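Side-chain contacts in alanine racemase (Enterococcus faecalis, PDB 3E6E), which belongs to the alanine racemase family and, as a dimer of chains that each join a TIM barrel to a mainly beta C-terminal domain, binds the ligand DCS: residues 11-16 with 44-49; 26-31 with 238-243; 130-133 with 138-141; 293-298 with 309-314. The protein carries 1 engineered substitution. All blocks are in the same frame, centred on the assembly; numbering follows the deposited sequence.

Contact 1: residues 11-16 with 44-49; sequences LHIDTQ and YGHGAV. With DCS (D-[3-hydroxy-2-methyl-5-phosphonooxymethyl-pyridin-4-ylmethyl]-N,O-cycloserylamide), chain D.
Ile13 reaches across to the backbone and CB of His46. From its CB, which faces the other segment, Ile13 CG2 runs anti to the backbone N and comes within 4.0 Å of His46 O. Ile13 CG1 takes the position beside that N (chi1 -68°), which brings it to 3.8 Å from His46 O and sets it obliquely to the imidazole. Ile13 CD1 continues the chain to 4.0 Å from His46 CB; its still closer approach to the His46 carbonyl is doubtful. The same carbonyl is hydrogen-bonded to Tyr370 OH. The contact joins strand 10-12, in the mixed sheet with strands 249-259 and 368-369, to the link between helices 40-44 and 48-56 of the TIM barrel. Gly45, with positive phi, is the first residue to leave the helical conformation, and Gly47 takes the N-cap position of helix 48-56. On the side of the imidazole away from Ile13, His46 ND1 donates to Tyr44 O at 3.3 Å, bent to 137° and approaching from above the carbonyl plane. Tyr228 stacks with the rings of both His46 and Tyr44. Tyr44 OH gives a hydrogen bond of 2.6 Å to DCS O2P; this phosphate oxygen lies at the edge of the Tyr44 ring, near its plane.

Contact 2: residues 26-31 with 238-243; sequences CQRLPE and APSYAL
Ser240, which meets Arg28 across the contact, turns its hydroxyl the other way: OG donates a hydrogen bond to the backbone O of Leu211. What it offers the arginine is its CB and its carbonyl. Arg28 CG stands anti to the backbone N (chi1 -163°), and the chain runs on extended to NE, carrying the guanidinium away from the end of helix 15-28 to the neighbouring loop. There Ser240 O lies over one face of the group, displaced toward the rim, with Arg28 NH2 3.2 Å from Ser240 O. The angles are too poor for a hydrogen bond, since the N-H groups do not aim at an oxygen placed above their plane. Ser240 CB packs against the same guanidinium, 3.3 Å from Arg28 NH2 and 3.4 Å from Arg28 NE. In the fold, helix 15-28 precedes the first strand of the TIM barrel, and residues 238-243 belong to the connection from barrel strand 220-223 to strand 249-259 of the mixed sheet, so the contact lays this connection against the helix at the protein surface. Tyr241 adds an apolar touch nearer the helix, its CD2 lying 3.8 Å from Arg28 CD. The tyrosine ring and the guanidinium are inclined by 63°, so they do not stack. The ring also rests on Lys24 and Glu25 of the same helix, while Tyr241 OH is hydrogen-bonded to Tyr223 OH, on the last barrel strand.

Contact 3: residues 130-133 with 138-141; sequences HLKV and GRIG. With DCS (D-[3-hydroxy-2-methyl-5-phosphonooxymethyl-pyridin-4-ylmethyl]-N,O-cycloserylamide), chain D.
Val133 and Gly141 bring their backbones within 4.3 Å of each other, CA to CA, where the chain turns back after strand 129-132 of the TIM barrel; the Lys132 and Phe142 backbones are hydrogen-bonded there. Lacking a side chain, Gly141 lets its CA sit 2.9 Å from Lys132 O. From the strand, Lys132 extends fully, CG anti to the backbone N (chi1 -170°), and passes at about a right angle to both Ile140 and Arg139. Its CD packs 3.4 Å from Ile140 CG1, and Lys132 NZ ends 3.1 Å from Arg139 CD. Lys132 NZ also lies near the plane of the Arg139 guanidinium, at its edge. The bent arginine chain turns that group toward the ligand, while Arg139 O is held by Thr281 OG1 of the second subunit. Two N-H groups then face DCS: Arg139 NH2 makes a weak bond of 2.9 Å to atom O of DCS, bent to 125°, and Arg139 NH1 a straighter one of 3.1 Å to O3, at 160°.

Contact 4: residues 293-298 with 309-314; sequences HLQGFT and VGRVCM. With DCS (D-[3-hydroxy-2-methyl-5-phosphonooxymethyl-pyridin-4-ylmethyl]-N,O-cycloserylamide), chain F.
Gln295 sets CG anti to its carbonyl carbon (chi1 -76°) and then runs extended, which carries the side chain from its turn straight over the backbone of Gly310. Arg311 has the same first torsion but folds at the next one (chi2 -80°), and this bend swings its guanidinium back to the glutamine, although the CB of the arginine starts out away from it. The two flat ends meet with their planes 51° apart. Lower on the glutamine, Gln295 CG lies 3.0 Å from Gly310 O and, in a direction roughly perpendicular to that, 4.1 Å from Val312 CG2. Gln295 is the second residue of a type II beta turn from Leu294 to Phe297; Gly296, with positive phi, occupies the third position, and Gln295 O accepts a hydrogen bond from Lys350 NZ. Arg292 brings a second guanidinium close to that of Arg311. Further along the same loop, Cys313 CB stands 3.5 Å from atom O of DCS and packs on Arg139 of the second subunit. The loop between strands 304-309 and 317-321 of the C-terminal domain thus forms part of a ligand pocket built at the dimer interface, in which the C-terminal domain of one chain closes over the barrel of the other.

In the fold
Following the chain from strand 10-12, contact 1 closes first, when the turn after helix 40-44 comes back to the junction between strand 10-12 and helix 15-28. Contact 2 opens at the far end of that helix, before contact 1 has closed, so the two cross; it closes only about 200 residues later, in the connection from barrel to C-terminal domain. Contact 3, a short turn at barrel strand 129-132, falls entirely within that span. Contact 4 comes after all of them and closes a small loop around the hairpin of strands 298-301 and 304-309. Contacts 1 and 3 reach one DCS molecule, whereas contact 4, its centre about 41 Å from that of contact 3, reaches the other.

Contact 1: residues 11-16 with 44-49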
loop_
_atom_site.group_PDB
_atom_site.type_symbol
_atom_site.label_atom_id
_atom_site.label_comp_id
_atom_site.label_asym_id
_atom_site.label_seq_id
_atom_site.Cartn_x
_atom_site.Cartn_y
_atom_site.Cartn_z
ATOM N N LEU A 11 6.666 -10.797 6.243
ATOM C CA LEU A 11 5.829 -10.159 7.266
ATOM C C LEU A 11 5.269 -11.261 8.196
ATOM O O LEU A 11 4.267 -11.888 7.876
ATOM C CB LEU A 11 4.698 -9.393 6.554
ATOM C CG LEU A 11 4.049 -8.120 7.109
ATOM C CD1 LEU A 11 5.073 -7.149 7.681
ATOM C CD2 LEU A 11 3.281 -7.467 5.968
ATOM N N HIS A 12 5.928 -11.505 9.330
ATOM C CA HIS A 12 5.499 -12.552 10.271
ATOM C C HIS A 12 4.358 -12.173 11.194
ATOM O O HIS A 12 4.462 -11.242 11.997
ATOM C CB HIS A 12 6.666 -13.025 11.134
ATOM C CG HIS A 12 7.746 -13.705 10.357
ATOM N ND1 HIS A 12 8.794 -13.018 9.780
ATOM C CD2 HIS A 12 7.912 -15.007 10.015
ATOM C CE1 HIS A 12 9.558 -13.868 9.114
ATOM N NE2 HIS A 12 9.045 -15.080 9.239
ATOM N N ILE A 13 3.273 -12.925 11.101
ATOM C CA ILE A 13 2.111 -12.652 11.919
ATOM C C ILE A 13 1.992 -13.680 13.028
ATOM O O ILE A 13 2.215 -14.866 12.811
ATOM C CB ILE A 13 0.869 -12.619 11.027
ATOM C CG1 ILE A 13 0.969 -11.384 10.126
ATOM C CG2 ILE A 13 -0.400 -12.605 11.871
ATOM C CD1 ILE A 13 0.038 -11.365 8.950
ATOM N N ASP A 14 1.673 -13.211 14.229
ATOM C CA ASP A 14 1.538 -14.078 15.402
ATOM C C ASP A 14 0.056 -14.214 15.746
ATOM O O ASP A 14 -0.511 -13.369 16.449
ATOM C CB ASP A 14 2.299 -13.458 16.577
ATOM C CG ASP A 14 2.323 -14.346 17.811
ATOM O OD1 ASP A 14 2.812 -13.876 18.859
ATOM O OD2 ASP A 14 1.871 -15.507 17.746
ATOM N N THR A 15 -0.573 -15.275 15.249
ATOM C CA THR A 15 -1.996 -15.477 15.509
ATOM C C THR A 15 -2.309 -15.690 16.999
ATOM O O THR A 15 -3.285 -15.126 17.518
ATOM C CB THR A 15 -2.560 -16.655 14.666
ATOM O OG1 THR A 15 -1.806 -17.844 14.921
ATOM C CG2 THR A 15 -2.495 -16.330 13.183
ATOM N N GLN A 16 -1.477 -16.482 17.680
ATOM C CA GLN A 16 -1.661 -16.767 19.104
ATOM C C GLN A 16 -1.883 -15.458 19.853
ATOM O O GLN A 16 -2.726 -15.375 20.746
ATOM C CB GLN A 16 -0.419 -17.460 19.686
ATOM C CG GLN A 16 0.015 -18.754 18.979
ATOM C CD GLN A 16 1.488 -19.137 19.252
ATOM O OE1 GLN A 16 1.908 -19.311 20.408
ATOM N NE2 GLN A 16 2.271 -19.269 18.178
ATOM N N TYR A 44 -6.305 -5.619 8.718
ATOM C CA TYR A 44 -5.445 -4.519 9.132
ATOM C C TYR A 44 -4.024 -4.795 8.690
ATOM O O TYR A 44 -3.055 -4.393 9.344
ATOM C CB TYR A 44 -5.482 -4.374 10.656
ATOM C CG TYR A 44 -6.604 -3.515 11.189
ATOM C CD1 TYR A 44 -7.865 -3.515 10.594
ATOM C CD2 TYR A 44 -6.416 -2.721 12.317
ATOM C CE1 TYR A 44 -8.912 -2.744 11.117
ATOM C CE2 TYR A 44 -7.444 -1.956 12.842
ATOM C CZ TYR A 44 -8.690 -1.971 12.242
ATOM O OH TYR A 44 -9.710 -1.227 12.784
ATOM N N GLY A 45 -3.913 -5.501 7.578
ATOM C CA GLY A 45 -2.605 -5.830 7.066
ATOM C C GLY A 45 -2.139 -7.167 7.589
ATOM O O GLY A 45 -1.197 -7.730 7.047
ATOM N N HIS A 46 -2.794 -7.688 8.625
ATOM C CA HIS A 46 -2.399 -8.976 9.187
ATOM C C HIS A 46 -3.027 -10.195 8.514
ATOM O O HIS A 46 -2.584 -11.324 8.735
ATOM C CB HIS A 46 -2.733 -9.049 10.669
ATOM C CG HIS A 46 -1.985 -8.072 11.515
ATOM N ND1 HIS A 46 -2.277 -6.727 11.534
ATOM C CD2 HIS A 46 -0.997 -8.258 12.424
ATOM C CE1 HIS A 46 -1.508 -6.126 12.425
ATOM N NE2 HIS A 46 -0.723 -7.033 12.980
ATOM N N GLY A 47 -4.058 -9.970 7.702
ATOM C CA GLY A 47 -4.734 -11.077 7.041
ATOM C C GLY A 47 -6.109 -11.291 7.660
ATOM O O GLY A 47 -6.227 -11.731 8.810
ATOM N N ALA A 48 -7.148 -10.981 6.884
ATOM C CA ALA A 48 -8.544 -11.093 7.326
ATOM C C ALA A 48 -8.994 -12.463 7.829
ATOM O O ALA A 48 -9.390 -12.606 8.986
ATOM C CB ALA A 48 -9.462 -10.643 6.216
ATOM N N VAL A 49 -8.931 -13.472 6.977
ATOM C CA VAL A 49 -9.385 -14.781 7.393
ATOM C C VAL A 49 -8.622 -15.389 8.561
ATOM O O VAL A 49 -9.229 -15.915 9.487
ATOM C CB VAL A 49 -9.385 -15.764 6.215
ATOM C CG1 VAL A 49 -9.780 -17.155 6.697
ATOM C CG2 VAL A 49 -10.359 -15.290 5.149
HETATM N N1 DCS D . -16.446 0.405 14.384
HETATM C C2 DCS D . -16.521 1.215 13.204
HETATM C C2A DCS D . -17.849 1.757 12.709
HETATM C C3 DCS D . -15.325 1.491 12.534
HETATM O O3 DCS D . -15.308 2.245 11.412
HETATM C C4 DCS D . -14.084 0.945 13.060
HETATM C C4A DCS D . -12.779 1.243 12.348
HETATM C C5 DCS D . -14.120 0.130 14.276
HETATM C C6 DCS D . -15.293 -0.118 14.897
HETATM C C5A DCS D . -12.887 -0.474 14.902
HETATM O O4P DCS D . -12.064 0.585 15.400
HETATM P P DCS D . -10.666 0.396 16.138
HETATM O O1P DCS D . -10.933 -0.369 17.341
HETATM O O2P DCS D . -9.747 -0.294 15.239
HETATM O O3P DCS D . -10.168 1.724 16.478
HETATM N N DCS D . -12.553 2.741 12.266
HETATM C CA DCS D . -11.408 3.265 11.649
HETATM C C DCS D . -11.366 3.869 10.357
HETATM O O DCS D . -12.422 4.004 9.502
HETATM N ND DCS D . -10.142 4.278 10.127
HETATM O OG DCS D . -9.362 3.963 11.220
HETATM C CB DCS D . -10.135 3.346 12.139
#

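Contact 2: residues 26-31 with 238-243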
loop_
_atom_site.group_PDB
_atom_site.type_symbol
_atom_site.label_atom_id
_atom_site.label_comp_id
_atom_site.label_asym_id
_atom_site.label_seq_id
_atom_site.Cartn_x
_atom_site.Cartn_y
_atom_site.Cartn_z
ATOM N N CYS A 26 -12.220 -10.090 26.483
ATOM C CA CYS A 26 -13.454 -10.828 26.731
ATOM C C CYS A 26 -13.692 -11.121 28.214
ATOM O O CYS A 26 -14.837 -11.183 28.670
ATOM C CB CYS A 26 -13.452 -12.151 25.959
ATOM S SG CYS A 26 -13.626 -11.990 24.180
ATOM N N GLN A 27 -12.608 -11.308 28.957
ATOM C CA GLN A 27 -12.687 -11.609 30.383
ATOM C C GLN A 27 -12.842 -10.341 31.188
ATOM O O GLN A 27 -13.367 -10.344 32.301
ATOM C CB GLN A 27 -11.418 -12.335 30.840
ATOM C CG GLN A 27 -11.373 -13.800 30.455
ATOM C CD GLN A 27 -10.030 -14.436 30.744
ATOM O OE1 GLN A 27 -9.461 -14.246 31.826
ATOM N NE2 GLN A 27 -9.515 -15.206 29.781
ATOM N N ARG A 28 -12.366 -9.255 30.604
ATOM C CA ARG A 28 -12.397 -7.946 31.221
ATOM C C ARG A 28 -13.774 -7.366 30.957
ATOM O O ARG A 28 -14.207 -6.420 31.616
ATOM C CB ARG A 28 -11.315 -7.089 30.564
ATOM C CG ARG A 28 -10.915 -5.850 31.311
ATOM C CD ARG A 28 -9.634 -5.257 30.720
ATOM N NE ARG A 28 -9.243 -4.019 31.391
ATOM C CZ ARG A 28 -8.979 -3.925 32.690
ATOM N NH1 ARG A 28 -9.059 -4.995 33.463
ATOM N NH2 ARG A 28 -8.648 -2.757 33.222
ATOM N N LEU A 29 -14.461 -7.968 29.992
ATOM C CA LEU A 29 -15.783 -7.528 29.565
ATOM C C LEU A 29 -16.920 -7.946 30.500
ATOM O O LEU A 29 -16.863 -8.998 31.138
ATOM C CB LEU A 29 -16.031 -8.042 28.146
ATOM C CG LEU A 29 -16.591 -7.047 27.126
ATOM C CD1 LEU A 29 -15.826 -5.728 27.207
ATOM C CD2 LEU A 29 -16.499 -7.655 25.728
ATOM N N PRO A 30 -17.974 -7.114 30.584
ATOM C CA PRO A 30 -19.161 -7.325 31.422
ATOM C C PRO A 30 -19.775 -8.710 31.320
ATOM O O PRO A 30 -20.733 -9.021 32.028
ATOM C CB PRO A 30 -20.116 -6.233 30.948
ATOM C CG PRO A 30 -19.179 -5.111 30.630
ATOM C CD PRO A 30 -18.073 -5.828 29.869
ATOM N N GLU A 31 -19.216 -9.540 30.448
ATOM C CA GLU A 31 -19.706 -10.903 30.254
ATOM C C GLU A 31 -21.197 -10.974 29.934
ATOM O O GLU A 31 -21.782 -12.063 29.847
ATOM C CB GLU A 31 -19.799 -11.643 31.597
ATOM C CG GLU A 31 -19.657 -13.152 31.465
ATOM C CD GLU A 31 -18.354 -13.555 30.777
ATOM O OE1 GLU A 31 -18.135 -13.149 29.611
ATOM O OE2 GLU A 31 -17.549 -14.278 31.405
ATOM N N ALA A 238 -2.199 4.629 28.551
ATOM C CA ALA A 238 -1.749 3.268 28.773
ATOM C C ALA A 238 -2.945 2.316 28.685
ATOM O O ALA A 238 -3.969 2.522 29.329
ATOM C CB ALA A 238 -1.067 3.167 30.142
ATOM N N PRO A 239 -2.839 1.271 27.857
ATOM C CA PRO A 239 -3.953 0.333 27.744
ATOM C C PRO A 239 -4.320 -0.223 29.099
ATOM O O PRO A 239 -3.532 -0.160 30.030
ATOM C CB PRO A 239 -3.412 -0.715 26.800
ATOM C CG PRO A 239 -2.631 0.136 25.853
ATOM C CD PRO A 239 -1.850 1.022 26.798
ATOM N N SER A 240 -5.526 -0.761 29.203
ATOM C CA SER A 240 -6.009 -1.304 30.463
ATOM C C SER A 240 -5.533 -2.729 30.734
ATOM O O SER A 240 -5.885 -3.337 31.748
ATOM C CB SER A 240 -7.531 -1.223 30.475
ATOM O OG SER A 240 -7.919 0.123 30.263
ATOM N N TYR A 241 -4.734 -3.254 29.810
ATOM C CA TYR A 241 -4.161 -4.589 29.930
ATOM C C TYR A 241 -3.070 -4.754 28.869
ATOM O O TYR A 241 -3.068 -4.059 27.849
ATOM C CB TYR A 241 -5.250 -5.662 29.790
ATOM C CG TYR A 241 -5.806 -5.862 28.396
ATOM C CD1 TYR A 241 -5.187 -6.724 27.494
ATOM C CD2 TYR A 241 -6.959 -5.191 27.978
ATOM C CE1 TYR A 241 -5.703 -6.914 26.212
ATOM C CE2 TYR A 241 -7.478 -5.374 26.700
ATOM C CZ TYR A 241 -6.847 -6.235 25.826
ATOM O OH TYR A 241 -7.348 -6.425 24.566
ATOM N N ALA A 242 -2.140 -5.668 29.128
ATOM C CA ALA A 242 -1.012 -5.934 28.242
ATOM C C ALA A 242 -1.404 -6.352 26.845
ATOM O O ALA A 242 -1.910 -7.452 26.646
ATOM C CB ALA A 242 -0.140 -6.999 28.844
ATOM N N LEU A 243 -1.166 -5.469 25.878
ATOM C CA LEU A 243 -1.466 -5.763 24.481
ATOM C C LEU A 243 -0.197 -6.395 23.925
ATOM O O LEU A 243 0.899 -5.941 24.231
ATOM C CB LEU A 243 -1.790 -4.477 23.710
ATOM C CG LEU A 243 -3.107 -3.765 24.037
ATOM C CD1 LEU A 243 -3.171 -2.426 23.302
ATOM C CD2 LEU A 243 -4.286 -4.668 23.647
#

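Contact 3: residues 130-133 with 138-141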
loop_
_atom_site.group_PDB
_atom_site.type_symbol
_atom_site.label_atom_id
_atom_site.label_comp_id
_atom_site.label_asym_id
_atom_site.label_seq_id
_atom_site.Cartn_x
_atom_site.Cartn_y
_atom_site.Cartn_z
ATOM N N HIS A 130 -28.581 -2.878 10.633
ATOM C CA HIS A 130 -28.097 -2.165 11.807
ATOM C C HIS A 130 -28.251 -0.690 11.444
ATOM O O HIS A 130 -27.764 -0.247 10.392
ATOM C CB HIS A 130 -26.625 -2.495 12.082
ATOM C CG HIS A 130 -26.407 -3.832 12.722
ATOM N ND1 HIS A 130 -25.954 -3.971 14.017
ATOM C CD2 HIS A 130 -26.563 -5.090 12.244
ATOM C CE1 HIS A 130 -25.839 -5.255 14.306
ATOM N NE2 HIS A 130 -26.202 -5.956 13.247
ATOM N N LEU A 131 -28.943 0.065 12.292
ATOM C CA LEU A 131 -29.171 1.481 12.031
ATOM C C LEU A 131 -28.105 2.354 12.662
ATOM O O LEU A 131 -28.074 2.522 13.875
ATOM C CB LEU A 131 -30.560 1.885 12.541
ATOM C CG LEU A 131 -31.768 1.673 11.619
ATOM C CD1 LEU A 131 -31.666 0.349 10.912
ATOM C CD2 LEU A 131 -33.054 1.743 12.445
ATOM N N LYS A 132 -27.227 2.924 11.846
ATOM C CA LYS A 132 -26.181 3.769 12.411
ATOM C C LYS A 132 -26.641 5.211 12.574
ATOM O O LYS A 132 -27.084 5.854 11.621
ATOM C CB LYS A 132 -24.896 3.746 11.562
ATOM C CG LYS A 132 -23.708 4.434 12.282
ATOM C CD LYS A 132 -22.469 4.669 11.403
ATOM C CE LYS A 132 -21.365 5.418 12.181
ATOM N NZ LYS A 132 -20.149 5.733 11.362
ATOM N N VAL A 133 -26.528 5.709 13.798
ATOM C CA VAL A 133 -26.883 7.081 14.101
ATOM C C VAL A 133 -25.592 7.898 14.297
ATOM O O VAL A 133 -24.698 7.497 15.037
ATOM C CB VAL A 133 -27.793 7.150 15.363
ATOM C CG1 VAL A 133 -27.411 6.070 16.340
ATOM C CG2 VAL A 133 -27.683 8.503 16.024
ATOM N N GLY A 138 -19.106 12.450 12.294
ATOM C CA GLY A 138 -19.587 13.063 11.069
ATOM C C GLY A 138 -19.067 12.365 9.828
ATOM O O GLY A 138 -18.314 12.948 9.047
ATOM N N ARG A 139 -19.469 11.112 9.646
ATOM C CA ARG A 139 -19.200 10.394 8.406
ATOM C C ARG A 139 -20.490 9.814 7.812
ATOM O O ARG A 139 -20.788 10.057 6.647
ATOM C CB ARG A 139 -18.174 9.281 8.640
ATOM C CG ARG A 139 -18.583 8.317 9.720
ATOM C CD ARG A 139 -18.094 6.930 9.401
ATOM N NE ARG A 139 -16.642 6.849 9.401
ATOM C CZ ARG A 139 -15.974 5.867 9.990
ATOM N NH1 ARG A 139 -16.640 4.902 10.613
ATOM N NH2 ARG A 139 -14.648 5.854 9.970
ATOM N N ILE A 140 -21.244 9.041 8.598
ATOM C CA ILE A 140 -22.516 8.461 8.139
ATOM C C ILE A 140 -23.462 8.228 9.309
ATOM O O ILE A 140 -23.022 8.095 10.455
ATOM C CB ILE A 140 -22.357 7.085 7.458
ATOM C CG1 ILE A 140 -21.660 6.114 8.416
ATOM C CG2 ILE A 140 -21.654 7.228 6.128
ATOM C CD1 ILE A 140 -21.743 4.664 7.977
ATOM N N GLY A 141 -24.759 8.161 9.008
ATOM C CA GLY A 141 -25.747 7.911 10.044
ATOM C C GLY A 141 -26.830 8.958 10.203
ATOM O O GLY A 141 -26.719 10.070 9.682
HETATM N N1 DCS D . -16.446 0.405 14.384
HETATM C C2 DCS D . -16.521 1.215 13.204
HETATM C C2A DCS D . -17.849 1.757 12.709
HETATM C C3 DCS D . -15.325 1.491 12.534
HETATM O O3 DCS D . -15.308 2.245 11.412
HETATM C C4 DCS D . -14.084 0.945 13.060
HETATM C C4A DCS D . -12.779 1.243 12.348
HETATM C C5 DCS D . -14.120 0.130 14.276
HETATM C C6 DCS D . -15.293 -0.118 14.897
HETATM C C5A DCS D . -12.887 -0.474 14.902
HETATM O O4P DCS D . -12.064 0.585 15.400
HETATM P P DCS D . -10.666 0.396 16.138
HETATM O O1P DCS D . -10.933 -0.369 17.341
HETATM O O2P DCS D . -9.747 -0.294 15.239
HETATM O O3P DCS D . -10.168 1.724 16.478
HETATM N N DCS D . -12.553 2.741 12.266
HETATM C CA DCS D . -11.408 3.265 11.649
HETATM C C DCS D . -11.366 3.869 10.357
HETATM O O DCS D . -12.422 4.004 9.502
HETATM N ND DCS D . -10.142 4.278 10.127
HETATM O OG DCS D . -9.362 3.963 11.220
HETATM C CB DCS D . -10.135 3.346 12.139
#

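Contact 4: residues 293-298 with 309-314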
loop_
_atom_site.group_PDB
_atom_site.type_symbol
_atom_site.label_atom_id
_atom_site.label_comp_id
_atom_site.label_asym_id
_atom_site.label_seq_id
_atom_site.Cartn_x
_atom_site.Cartn_y
_atom_site.Cartn_z
ATOM N N HIS A 293 9.906 8.328 3.679
ATOM C CA HIS A 293 10.232 9.087 4.879
ATOM C C HIS A 293 10.786 8.255 6.009
ATOM O O HIS A 293 10.868 8.722 7.142
ATOM C CB HIS A 293 9.031 9.857 5.382
ATOM C CG HIS A 293 8.780 11.120 4.632
ATOM N ND1 HIS A 293 8.117 11.147 3.425
ATOM C CD2 HIS A 293 9.122 12.398 4.909
ATOM C CE1 HIS A 293 8.058 12.393 2.994
ATOM N NE2 HIS A 293 8.661 13.171 3.874
ATOM N N LEU A 294 11.172 7.023 5.723
ATOM C CA LEU A 294 11.716 6.213 6.790
ATOM C C LEU A 294 13.225 6.382 6.871
ATOM O O LEU A 294 13.882 5.730 7.692
ATOM C CB LEU A 294 11.341 4.736 6.603
ATOM C CG LEU A 294 9.895 4.380 6.962
ATOM C CD1 LEU A 294 9.614 2.960 6.575
ATOM C CD2 LEU A 294 9.669 4.550 8.432
ATOM N N GLN A 295 13.782 7.235 6.011
ATOM C CA GLN A 295 15.224 7.485 6.045
ATOM C C GLN A 295 15.590 7.944 7.442
ATOM O O GLN A 295 14.800 8.616 8.104
ATOM C CB GLN A 295 15.634 8.604 5.101
ATOM C CG GLN A 295 15.686 8.272 3.647
ATOM C CD GLN A 295 16.254 9.425 2.844
ATOM O OE1 GLN A 295 17.442 9.747 2.937
ATOM N NE2 GLN A 295 15.400 10.064 2.058
ATOM N N GLY A 296 16.797 7.611 7.878
ATOM C CA GLY A 296 17.227 8.024 9.202
ATOM C C GLY A 296 16.710 7.074 10.257
ATOM O O GLY A 296 17.234 7.027 11.371
ATOM N N PHE A 297 15.662 6.328 9.912
ATOM C CA PHE A 297 15.097 5.359 10.837
ATOM C C PHE A 297 16.153 4.252 10.884
ATOM O O PHE A 297 16.871 4.040 9.911
ATOM C CB PHE A 297 13.765 4.807 10.301
ATOM C CG PHE A 297 12.918 4.130 11.349
ATOM C CD1 PHE A 297 12.224 4.883 12.294
ATOM C CD2 PHE A 297 12.812 2.740 11.394
ATOM C CE1 PHE A 297 11.435 4.264 13.268
ATOM C CE2 PHE A 297 12.030 2.108 12.364
ATOM C CZ PHE A 297 11.339 2.867 13.302
ATOM N N THR A 298 16.251 3.552 12.012
ATOM C CA THR A 298 17.235 2.490 12.157
ATOM C C THR A 298 16.608 1.110 12.314
ATOM O O THR A 298 15.706 0.923 13.123
ATOM C CB THR A 298 18.141 2.751 13.368
ATOM O OG1 THR A 298 17.335 2.939 14.540
ATOM C CG2 THR A 298 18.985 3.996 13.124
ATOM N N VAL A 309 20.409 5.000 5.262
ATOM C CA VAL A 309 21.063 6.154 4.664
ATOM C C VAL A 309 20.703 6.259 3.200
ATOM O O VAL A 309 20.441 5.256 2.544
ATOM C CB VAL A 309 22.601 6.084 4.850
ATOM C CG1 VAL A 309 22.928 6.048 6.342
ATOM C CG2 VAL A 309 23.181 4.861 4.128
ATOM N N GLY A 310 20.680 7.477 2.685
ATOM C CA GLY A 310 20.296 7.661 1.300
ATOM C C GLY A 310 18.786 7.517 1.168
ATOM O O GLY A 310 18.088 7.175 2.128
ATOM N N ARG A 311 18.265 7.783 -0.020
ATOM C CA ARG A 311 16.834 7.657 -0.228
ATOM C C ARG A 311 16.410 6.206 -0.293
ATOM O O ARG A 311 17.164 5.338 -0.745
ATOM C CB ARG A 311 16.409 8.364 -1.510
ATOM C CG ARG A 311 16.365 9.876 -1.376
ATOM C CD ARG A 311 15.075 10.341 -0.698
ATOM N NE ARG A 311 14.911 11.790 -0.794
ATOM C CZ ARG A 311 15.522 12.680 -0.015
ATOM N NH1 ARG A 311 16.345 12.283 0.948
ATOM N NH2 ARG A 311 15.324 13.977 -0.223
ATOM N N VAL A 312 15.200 5.955 0.191
ATOM C CA VAL A 312 14.612 4.637 0.180
ATOM C C VAL A 312 14.197 4.450 -1.266
ATOM O O VAL A 312 13.570 5.346 -1.843
ATOM C CB VAL A 312 13.376 4.614 1.106
ATOM C CG1 VAL A 312 12.566 3.325 0.908
ATOM C CG2 VAL A 312 13.825 4.737 2.552
ATOM N N CYS A 313 14.562 3.321 -1.868
ATOM C CA CYS A 313 14.192 3.073 -3.265
ATOM C C CYS A 313 12.866 2.351 -3.326
ATOM O O CYS A 313 12.387 1.839 -2.326
ATOM C CB CYS A 313 15.221 2.189 -3.980
ATOM S SG CYS A 313 16.851 2.887 -4.210
ATOM N N MET A 314 12.291 2.306 -4.522
ATOM C CA MET A 314 11.032 1.615 -4.764
ATOM C C MET A 314 11.170 0.202 -4.210
ATOM O O MET A 314 10.368 -0.226 -3.386
ATOM C CB MET A 314 10.748 1.564 -6.277
ATOM C CG MET A 314 9.404 0.979 -6.679
ATOM S SD MET A 314 8.938 1.146 -8.460
ATOM C CE MET A 314 8.473 2.841 -8.502
HETATM N N1 DCS F . 16.900 0.631 -13.770
HETATM C C2 DCS F . 17.037 0.199 -12.415
HETATM C C2A DCS F . 18.230 -0.647 -11.973
HETATM C C3 DCS F . 16.025 0.581 -11.527
HETATM O O3 DCS F . 16.068 0.213 -10.225
HETATM C C4 DCS F . 14.914 1.396 -12.025
HETATM C C4A DCS F . 13.838 1.808 -11.075
HETATM C C5 DCS F . 14.865 1.792 -13.444
HETATM C C6 DCS F . 15.864 1.394 -14.266
HETATM C C5A DCS F . 13.735 2.652 -14.083
HETATM O O4P DCS F . 13.730 4.009 -13.579
HETATM P P DCS F . 12.705 5.184 -14.021
HETATM O O1P DCS F . 12.888 5.412 -15.454
HETATM O O2P DCS F . 11.335 4.763 -13.713
HETATM O O3P DCS F . 13.053 6.373 -13.267
HETATM N N DCS F . 14.402 2.778 -10.072
HETATM C CA DCS F . 13.566 3.300 -9.092
HETATM C C DCS F . 13.431 2.798 -7.766
HETATM O O DCS F . 14.093 1.729 -7.251
HETATM N ND DCS F . 12.564 3.537 -7.127
HETATM O OG DCS F . 12.110 4.521 -7.990
HETATM C CB DCS F . 12.722 4.373 -9.183
#